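Local coordinates for type III secretion system effector protein ExoU (Pseudomonas fluorescens, PDB 4QMK), which is a type III secreted toxin that probably acts as a patatin-like phospholipase at the host plasma membrane, to which a phosphatidylinositol 4,5-bisphosphate-binding domain, probably C-terminal, directs it, at residues A201-P204 with R208-E211; Q194-H199 with P238-L243. All coordinates share one frame; numbering follows the deposited sequence.

Overall arrangement
Both contacts use helix 183-201 or the loop that follows it, within the patatin-like phospholipase region. Contact 2 sets the C-terminal half of helix 183-201 against the segment leading into strand 242-251, a member of the mixed sheet. Contact 1 lies at the surface, about 26 Å between its centre and that of the chain, and bridges the turn between helix 183-201 and helix 210-221. Along the sequence it is nested within the loop that contact 2 closes; the two centres are about 12 Å apart. Helix 227-236 touches both. Strand 99-103, beside 242-251 in the sheet, includes Gly102 and is followed by Ser104 and Gly106, together consistent with the nucleophile elbow (GxSxG) of patatin-like enzymes.

Contact 1. Residues A201-P204 with R208-E211; sequences AGMP and RPPE
Arg208 reaches back along the connection between helix 183-201 and helix 210-221 and meets the main-chain carbonyls of Met203 and Pro204. This is the surface connection between two successive helices of the patatin-like region, braced by an arginine that binds backbone rather than a carboxylate. The polar part consists of two hydrogen bonds. Arg208 NH1 donates to Met203 O over 2.9 Å, with an N-H...O angle of 161°, and Arg208 NE donates to Pro204 O over 3.1 Å in a slightly more bent bond. Both oxygens sit at the edge of the guanidinium, close to its plane, whereas each donor stands above the plane of the carbonyl it meets. Ala201 O is a third oxygen at this edge, 2.9 Å from Arg208 NH1, which brings the last residue of helix 183-201 into the group. The carbonyl oxygens gathered at this edge probably offset part of the guanidinium charge. From CG to NE the arginine chain is extended (chi3 173°), which carries its flat end across the turn to successive carbonyls.

Van der Waals contacts are fewer. Met203 CB, the first carbon of the methionine side chain, touches the arginine at its guanidinium, 3.8 Å from Arg208 NE. Beyond it the thioether bends at chi3 (88°), bringing the terminal methyl into apolar contact with the ring of Pro209; the two side chains cross at about a right angle.

Pro209 occupies the N-cap position of helix 210-221, and both it and Met203 also touch His236 of helix 227-236. Glu211, two residues on in helix 210-221, forms a salt bridge with Arg235 and a hydrogen bond with His236. At the apolar end of the turn, Met203 CE stops 4.2 Å from Pro209 CD.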
ATOM      1  N   ALA A 201      17.414  -2.952 -21.695  1.00 59.25           N
ATOM      2  CA  ALA A 201      17.578  -3.178 -23.145  1.00 64.09           C
ATOM      3  C   ALA A 201      18.757  -4.099 -23.482  1.00 66.80           C
ATOM      4  O   ALA A 201      18.710  -4.849 -24.463  1.00 74.78           O
ATOM      5  CB  ALA A 201      17.710  -1.850 -23.885  1.00 65.12           C
ATOM      6  N   GLY A 202      19.808  -4.055 -22.668  1.00 62.60           N
ATOM      7  CA  GLY A 202      20.972  -4.896 -22.894  1.00 61.42           C
ATOM      8  C   GLY A 202      20.708  -6.369 -22.656  1.00 62.30           C
ATOM      9  O   GLY A 202      21.535  -7.202 -22.987  1.00 65.00           O
ATOM     10  N   MET A 203      19.555  -6.712 -22.102  1.00 62.93           N
ATOM     11  CA  MET A 203      19.249  -8.120 -21.854  1.00 68.88           C
ATOM     12  C   MET A 203      19.006  -8.874 -23.185  1.00 77.90           C
ATOM     13  O   MET A 203      18.702  -8.253 -24.219  1.00 75.30           O
ATOM     14  CB  MET A 203      18.021  -8.265 -20.946  1.00 67.44           C
ATOM     15  CG  MET A 203      18.260  -8.008 -19.481  1.00 65.90           C
ATOM     16  SD  MET A 203      16.738  -8.132 -18.495  1.00 68.32           S
ATOM     17  CE  MET A 203      16.630  -9.890 -18.031  1.00 67.02           C
ATOM     18  N   PRO A 204      19.156 -10.217 -23.170  1.00 82.11           N
ATOM     19  CA  PRO A 204      18.840 -10.933 -24.403  1.00 90.03           C
ATOM     20  C   PRO A 204      17.378 -10.703 -24.814  1.00 89.68           C
ATOM     21  O   PRO A 204      16.478 -10.752 -23.961  1.00 88.43           O
ATOM     22  CB  PRO A 204      19.081 -12.410 -24.036  1.00 89.16           C
ATOM     23  CG  PRO A 204      19.975 -12.384 -22.837  1.00 83.47           C
ATOM     24  CD  PRO A 204      19.653 -11.118 -22.110  1.00 80.56           C
ATOM     25  N   ARG A 208      13.168 -12.600 -21.246  1.00 89.63           N
ATOM     26  CA  ARG A 208      12.830 -11.386 -20.504  1.00 87.70           C
ATOM     27  C   ARG A 208      11.577 -11.613 -19.687  1.00 87.53           C
ATOM     28  O   ARG A 208      10.461 -11.497 -20.221  1.00 78.39           O
ATOM     29  CB  ARG A 208      12.616 -10.191 -21.415  1.00 81.25           C
ATOM     30  CG  ARG A 208      13.811  -9.896 -22.263  1.00 80.08           C
ATOM     31  CD  ARG A 208      13.786  -8.446 -22.608  1.00 76.90           C
ATOM     32  NE  ARG A 208      15.004  -8.066 -23.295  1.00 76.45           N
ATOM     33  CZ  ARG A 208      15.218  -6.855 -23.792  1.00 71.95           C
ATOM     34  NH1 ARG A 208      16.362  -6.567 -24.403  1.00 69.27           N
ATOM     35  NH2 ARG A 208      14.279  -5.932 -23.671  1.00 72.49           N
ATOM     36  N   PRO A 209      11.755 -11.905 -18.376  1.00 82.76           N
ATOM     37  CA  PRO A 209      10.612 -12.198 -17.500  1.00 78.46           C
ATOM     38  C   PRO A 209       9.566 -11.100 -17.563  1.00 72.50           C
ATOM     39  O   PRO A 209       9.916  -9.928 -17.696  1.00 65.74           O
ATOM     40  CB  PRO A 209      11.230 -12.257 -16.101  1.00 75.85           C
ATOM     41  CG  PRO A 209      12.673 -12.565 -16.322  1.00 74.96           C
ATOM     42  CD  PRO A 209      13.045 -11.985 -17.663  1.00 75.50           C
ATOM     43  N   PRO A 210       8.285 -11.478 -17.531  1.00 74.58           N
ATOM     44  CA  PRO A 210       7.237 -10.461 -17.558  1.00 72.58           C
ATOM     45  C   PRO A 210       7.481  -9.407 -16.488  1.00 69.05           C
ATOM     46  O   PRO A 210       7.183  -8.226 -16.689  1.00 65.90           O
ATOM     47  CB  PRO A 210       5.975 -11.264 -17.265  1.00 73.42           C
ATOM     48  CG  PRO A 210       6.266 -12.620 -17.811  1.00 74.42           C
ATOM     49  CD  PRO A 210       7.742 -12.845 -17.664  1.00 74.14           C
ATOM     50  N   GLU A 211       8.036  -9.851 -15.366  1.00 67.23           N
ATOM     51  CA  GLU A 211       8.384  -8.985 -14.257  1.00 64.77           C
ATOM     52  C   GLU A 211       9.136  -7.721 -14.683  1.00 63.70           C
ATOM     53  O   GLU A 211       8.736  -6.590 -14.305  1.00 53.30           O
ATOM     54  CB  GLU A 211       9.263  -9.776 -13.280  1.00 70.54           C
ATOM     55  CG  GLU A 211       8.646 -10.107 -11.928  1.00 76.89           C
ATOM     56  CD  GLU A 211       9.522 -11.004 -11.036  1.00 85.07           C
ATOM     57  OE1 GLU A 211      10.624 -11.455 -11.455  1.00 80.57           O
ATOM     58  OE2 GLU A 211       9.097 -11.254  -9.881  1.00 84.83           O
TER

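Contact 2. Residues Q194-H199 with P238-L243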
ATOM      1  N   GLN A 194      16.790   6.418 -17.218  1.00 48.59           N
ATOM      2  CA  GLN A 194      17.613   6.243 -18.405  1.00 49.27           C
ATOM      3  C   GLN A 194      18.540   5.067 -18.201  1.00 48.28           C
ATOM      4  O   GLN A 194      18.481   4.085 -18.949  1.00 46.89           O
ATOM      5  CB  GLN A 194      18.322   7.551 -18.708  1.00 55.63           C
ATOM      6  CG  GLN A 194      19.637   7.517 -19.459  1.00 57.65           C
ATOM      7  CD  GLN A 194      20.095   8.935 -19.793  1.00 61.36           C
ATOM      8  OE1 GLN A 194      19.683   9.914 -19.148  1.00 55.48           O
ATOM      9  NE2 GLN A 194      20.935   9.056 -20.813  1.00 71.22           N
ATOM     10  N   SER A 195      19.305   5.125 -17.113  1.00 46.83           N
ATOM     11  CA  SER A 195      20.242   4.053 -16.743  1.00 44.40           C
ATOM     12  C   SER A 195      19.582   2.699 -16.696  1.00 42.70           C
ATOM     13  O   SER A 195      20.076   1.761 -17.301  1.00 43.12           O
ATOM     14  CB  SER A 195      20.850   4.351 -15.398  1.00 42.41           C
ATOM     15  OG  SER A 195      21.538   3.227 -14.921  1.00 44.44           O
ATOM     16  N   ILE A 196      18.445   2.607 -16.017  1.00 40.88           N
ATOM     17  CA  ILE A 196      17.727   1.339 -15.901  1.00 40.25           C
ATOM     18  C   ILE A 196      17.232   0.814 -17.242  1.00 45.14           C
ATOM     19  O   ILE A 196      17.394  -0.364 -17.570  1.00 44.71           O
ATOM     20  CB  ILE A 196      16.523   1.473 -14.978  1.00 41.81           C
ATOM     21  CG1 ILE A 196      16.973   1.478 -13.531  1.00 41.36           C
ATOM     22  CG2 ILE A 196      15.559   0.318 -15.174  1.00 46.27           C
ATOM     23  CD1 ILE A 196      15.878   1.834 -12.550  1.00 38.64           C
ATOM     24  N   LEU A 197      16.618   1.687 -18.033  1.00 48.83           N
ATOM     25  CA  LEU A 197      16.118   1.273 -19.343  1.00 48.26           C
ATOM     26  C   LEU A 197      17.244   0.715 -20.202  1.00 50.10           C
ATOM     27  O   LEU A 197      17.109  -0.370 -20.780  1.00 54.89           O
ATOM     28  CB  LEU A 197      15.408   2.421 -20.050  1.00 47.24           C
ATOM     29  CG  LEU A 197      14.081   2.799 -19.396  1.00 46.89           C
ATOM     30  CD1 LEU A 197      13.400   3.950 -20.113  1.00 49.13           C
ATOM     31  CD2 LEU A 197      13.128   1.629 -19.302  1.00 47.74           C
ATOM     32  N   ALA A 198      18.345   1.458 -20.283  1.00 49.60           N
ATOM     33  CA  ALA A 198      19.507   1.020 -21.032  1.00 48.93           C
ATOM     34  C   ALA A 198      19.862  -0.404 -20.593  1.00 49.50           C
ATOM     35  O   ALA A 198      19.990  -1.301 -21.416  1.00 53.02           O
ATOM     36  CB  ALA A 198      20.678   1.971 -20.803  1.00 45.90           C
ATOM     37  N   HIS A 199      19.986  -0.619 -19.292  1.00 50.40           N
ATOM     38  CA  HIS A 199      20.353  -1.943 -18.795  1.00 51.31           C
ATOM     39  C   HIS A 199      19.316  -2.975 -19.180  1.00 51.59           C
ATOM     40  O   HIS A 199      19.656  -4.030 -19.672  1.00 49.29           O
ATOM     41  CB  HIS A 199      20.607  -1.946 -17.276  1.00 47.58           C
ATOM     42  CG  HIS A 199      21.916  -1.326 -16.880  1.00 48.42           C
ATOM     43  ND1 HIS A 199      23.103  -2.023 -16.883  1.00 49.10           N
ATOM     44  CD2 HIS A 199      22.230  -0.068 -16.480  1.00 51.48           C
ATOM     45  CE1 HIS A 199      24.093  -1.227 -16.513  1.00 48.28           C
ATOM     46  NE2 HIS A 199      23.590  -0.030 -16.267  1.00 50.30           N
ATOM     47  N   PRO A 238      22.635  -8.010 -12.736  1.00 44.66           N
ATOM     48  CA  PRO A 238      23.648  -7.791 -11.727  1.00 42.76           C
ATOM     49  C   PRO A 238      24.095  -6.346 -11.553  1.00 42.40           C
ATOM     50  O   PRO A 238      24.485  -5.995 -10.460  1.00 44.95           O
ATOM     51  CB  PRO A 238      24.814  -8.639 -12.207  1.00 44.57           C
ATOM     52  CG  PRO A 238      24.203  -9.672 -13.084  1.00 47.82           C
ATOM     53  CD  PRO A 238      23.058  -8.996 -13.745  1.00 46.78           C
ATOM     54  N   ALA A 239      24.028  -5.508 -12.588  1.00 41.49           N
ATOM     55  CA  ALA A 239      24.450  -4.121 -12.457  1.00 40.90           C
ATOM     56  C   ALA A 239      23.469  -3.249 -11.621  1.00 40.28           C
ATOM     57  O   ALA A 239      23.867  -2.226 -11.093  1.00 38.51           O
ATOM     58  CB  ALA A 239      24.647  -3.492 -13.829  1.00 41.58           C
ATOM     59  N   ILE A 240      22.198  -3.638 -11.555  1.00 41.19           N
ATOM     60  CA  ILE A 240      21.216  -2.930 -10.763  1.00 40.82           C
ATOM     61  C   ILE A 240      21.221  -3.520  -9.330  1.00 40.23           C
ATOM     62  O   ILE A 240      21.214  -4.738  -9.142  1.00 42.10           O
ATOM     63  CB  ILE A 240      19.798  -3.098 -11.297  1.00 45.52           C
ATOM     64  CG1 ILE A 240      19.700  -2.886 -12.813  1.00 50.75           C
ATOM     65  CG2 ILE A 240      18.873  -2.132 -10.585  1.00 47.40           C
ATOM     66  CD1 ILE A 240      20.151  -1.525 -13.279  1.00 53.17           C
ATOM     67  N   LYS A 241      21.195  -2.647  -8.334  1.00 36.07           N
ATOM     68  CA  LYS A 241      21.352  -3.056  -6.958  1.00 34.91           C
ATOM     69  C   LYS A 241      20.153  -2.752  -6.090  1.00 33.99           C
ATOM     70  O   LYS A 241      19.440  -1.806  -6.323  1.00 36.20           O
ATOM     71  CB  LYS A 241      22.496  -2.267  -6.380  1.00 34.49           C
ATOM     72  CG  LYS A 241      23.870  -2.759  -6.747  1.00 36.56           C
ATOM     73  CD  LYS A 241      24.373  -2.369  -8.108  1.00 37.13           C
ATOM     74  CE  LYS A 241      25.792  -2.886  -8.355  1.00 35.05           C
ATOM     75  NZ  LYS A 241      25.921  -4.373  -8.376  1.00 34.19           N
ATOM     76  N   GLN A 242      19.952  -3.498  -5.035  1.00 34.40           N
ATOM     77  CA  GLN A 242      18.898  -3.085  -4.107  1.00 35.91           C
ATOM     78  C   GLN A 242      19.373  -1.824  -3.436  1.00 31.51           C
ATOM     79  O   GLN A 242      20.584  -1.548  -3.415  1.00 29.44           O
ATOM     80  CB  GLN A 242      18.620  -4.131  -3.070  1.00 36.75           C
ATOM     81  CG  GLN A 242      18.206  -5.447  -3.658  1.00 38.58           C
ATOM     82  CD  GLN A 242      18.102  -6.487  -2.600  1.00 40.55           C
ATOM     83  OE1 GLN A 242      17.569  -6.247  -1.524  1.00 43.46           O
ATOM     84  NE2 GLN A 242      18.657  -7.625  -2.867  1.00 45.04           N
ATOM     85  N   LEU A 243      18.444  -1.068  -2.878  1.00 29.53           N
ATOM     86  CA  LEU A 243      18.805   0.232  -2.323  1.00 27.27           C
ATOM     87  C   LEU A 243      18.183   0.455  -0.975  1.00 25.93           C
ATOM     88  O   LEU A 243      17.006   0.133  -0.790  1.00 24.59           O
ATOM     89  CB  LEU A 243      18.342   1.326  -3.271  1.00 27.56           C
ATOM     90  CG  LEU A 243      18.477   2.794  -2.819  1.00 29.28           C
ATOM     91  CD1 LEU A 243      19.937   3.174  -2.692  1.00 31.29           C
ATOM     92  CD2 LEU A 243      17.809   3.692  -3.825  1.00 28.41           C
TER
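With CG anti to its carbonyl carbon (chi1 -75°), the imidazole of His199 swings off helix 183-201 toward Ala239 and Ile240. Ile240 answers with a chi1 of -47° and a chi2 of -59°, which turn CD1 back to the helix although its CB does not head there. This methyl reaches the inner part of the histidine side chain, 4.0 Å from His199 CG and the same distance from His199 CB. The short side chain of Ala239 meets another part of the ring: its CB is 3.6 Å from His199 CE1 and nearly as close to ND1. Both methyls approach the ring obliquely. One helical turn earlier, Ile196 adds a looser touch, its CG1 lying 4.4 Å from Ile240 CD1, so that this single methyl serves both helix residues.

The contact between the segments is apolar, and the polar groups at its margins turn to other partners. His199 NE2 is hydrogen-bonded to Gly116 O, which probably helps to set the rotation of the imidazole; Ser195 OG is bonded to Ser115 O. Both carbonyls lie just beyond helix 107-114. Lys241 folds back so that its NZ binds Pro238 O, 3.0 Å away, in the carbonyl plane, and it also bonds to Val97 O.

Here helix 183-201 packs against the approach to strand 242-251. Helix 227-236 adds Leu233 against Ile196 and Leu230 against Ile240, while Leu243, on the strand itself, rests on Ala110, Ala111 and Ala114 of helix 107-114.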